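Local atomic coordinates of Nadp(h)-dependent ketose reductase (Bemisia argentifolii, PDB entry 1E3J), a protein that reduces fructose to sorbitol with NADPH, and probably also catalyses the reverse oxidation, as a zinc-dependent polyol dehydrogenase of the medium-chain alcohol dehydrogenase family. Residues 64-69 / 115-120. Residues are numbered along the deposited sequence; the frame is centred on the assembly and turned at random.
Sequences IGHEAS and FCATPP. With ZN (zinc ion), chain C.
I64 meets A117 through its backbone: the methyl CB of A117 lies 4.0 Å from I64 C, while the I64 side chain departs from the 115-120 loop. The same methyl comes closer to the next peptide, 3.5 Å from G65 N. C116 CB packs 3.6 Å from G65 O, an oxygen that A117 CB also borders. The backbone angles of G65 would press a CB against the carbonyl oxygen of I64, a clash that the absence of a side chain avoids.

H66 makes the broadest contact. CB of H66 sits 3.1 Å from C116 O, within the type II turn F115-T118 that T118 N closes onto F115 O. A chi1 of 63° swings the H66 imidazole back alongside the turn: A117 CB borders its edge near the ring plane, and F115 CE1 approaches H66 CG obliquely at 3.7 Å. The ring planes of H66 and F115 meet at 54°, with H66 CG at the edge of the F115 ring. With CB, CG and ND1 packed against the loop, H66 presents NE2 to the zinc ion at 2.2 Å.

E67 turns away from the loop and, extended beyond CG, brings OE2 to within 2.3 Å of the same metal; C41 and a water complete the coordination. Its other oxygen, OE1, forms a salt bridge with K344, which would tend to hold the carboxylate in place. The site corresponds to the catalytic zinc site of the zinc-containing alcohol dehydrogenases, and probably plays that part here.

A68 and S69 lie in strand 67-75, which pairs antiparallel with strand 30-40 in the GroES-like domain. Helix 42-50 touches I64 and H66, and E152 of helix 151-164 packs against H66, E67 and F115.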
# COMPACT_ATOMS: atom_id res chain seq x y z
N ILE A 64 13.57 -28.97 22.58
CA ILE A 64 13.01 -27.67 22.88
C ILE A 64 13.98 -26.56 22.36
O ILE A 64 15.10 -26.85 21.94
CB ILE A 64 12.84 -27.66 24.44
CG1 ILE A 64 11.38 -27.40 24.82
CG2 ILE A 64 13.87 -26.76 25.09
CD1 ILE A 64 10.95 -25.95 24.84
N GLY A 65 13.53 -25.30 22.36
CA GLY A 65 14.38 -24.20 21.93
C GLY A 65 14.15 -23.64 20.53
O GLY A 65 14.13 -24.40 19.57
N HIS A 66 13.98 -22.32 20.42
CA HIS A 66 13.82 -21.69 19.12
C HIS A 66 14.40 -20.26 18.94
O HIS A 66 14.21 -19.63 17.90
CB HIS A 66 12.33 -21.70 18.73
CG HIS A 66 11.47 -20.90 19.65
ND1 HIS A 66 10.80 -21.47 20.71
CD2 HIS A 66 11.28 -19.56 19.74
CE1 HIS A 66 10.24 -20.51 21.43
NE2 HIS A 66 10.51 -19.35 20.86
N GLU A 67 15.08 -19.72 19.94
CA GLU A 67 15.65 -18.37 19.81
C GLU A 67 17.13 -18.59 19.89
O GLU A 67 17.72 -18.48 20.98
CB GLU A 67 15.21 -17.48 20.96
CG GLU A 67 13.69 -17.39 21.14
CD GLU A 67 13.30 -16.44 22.28
OE1 GLU A 67 14.20 -15.90 22.96
OE2 GLU A 67 12.08 -16.23 22.48
N ALA A 68 17.76 -18.85 18.75
CA ALA A 68 19.15 -19.21 18.76
C ALA A 68 20.12 -18.65 17.75
O ALA A 68 19.75 -17.95 16.78
CB ALA A 68 19.22 -20.71 18.67
N SER A 69 21.38 -19.00 17.99
CA SER A 69 22.49 -18.64 17.14
C SER A 69 23.53 -19.74 17.29
O SER A 69 23.41 -20.63 18.14
CB SER A 69 23.10 -17.31 17.56
OG SER A 69 23.57 -17.44 18.89
N PHE A 115 8.20 -24.96 12.55
CA PHE A 115 8.81 -24.02 13.48
C PHE A 115 9.53 -24.76 14.65
O PHE A 115 8.90 -25.60 15.34
CB PHE A 115 7.73 -23.08 14.02
CG PHE A 115 8.29 -21.88 14.70
CD1 PHE A 115 8.65 -21.93 16.06
CD2 PHE A 115 8.49 -20.70 13.98
CE1 PHE A 115 9.21 -20.82 16.69
CE2 PHE A 115 9.04 -19.59 14.58
CZ PHE A 115 9.41 -19.63 15.95
N CYS A 116 10.83 -24.49 14.85
CA CYS A 116 11.63 -25.12 15.93
C CYS A 116 10.93 -25.15 17.30
O CYS A 116 10.61 -24.09 17.85
CB CYS A 116 12.96 -24.37 16.17
SG CYS A 116 14.14 -24.41 14.79
N ALA A 117 10.70 -26.35 17.85
CA ALA A 117 10.09 -26.51 19.19
C ALA A 117 8.58 -26.33 19.24
O ALA A 117 8.02 -26.02 20.29
CB ALA A 117 10.76 -25.58 20.20
N THR A 118 7.94 -26.48 18.08
CA THR A 118 6.48 -26.41 17.95
C THR A 118 6.22 -27.84 17.49
O THR A 118 6.59 -28.22 16.38
CB THR A 118 6.03 -25.39 16.84
OG1 THR A 118 6.06 -24.06 17.38
CG2 THR A 118 4.61 -25.70 16.35
N PRO A 119 5.64 -28.67 18.37
CA PRO A 119 5.38 -30.06 17.98
C PRO A 119 4.75 -30.09 16.60
O PRO A 119 3.86 -29.28 16.30
CB PRO A 119 4.45 -30.57 19.09
CG PRO A 119 3.75 -29.32 19.56
CD PRO A 119 4.85 -28.29 19.57
N PRO A 120 5.17 -31.05 15.74
CA PRO A 120 6.17 -32.09 15.99
C PRO A 120 7.63 -31.78 15.64
O PRO A 120 8.46 -32.69 15.60
CB PRO A 120 5.67 -33.23 15.12
CG PRO A 120 5.30 -32.46 13.85
CD PRO A 120 4.55 -31.23 14.41
ZN ZN C . 10.28 -17.46 21.87
O HOH W 1 9.47 -15.88 20.66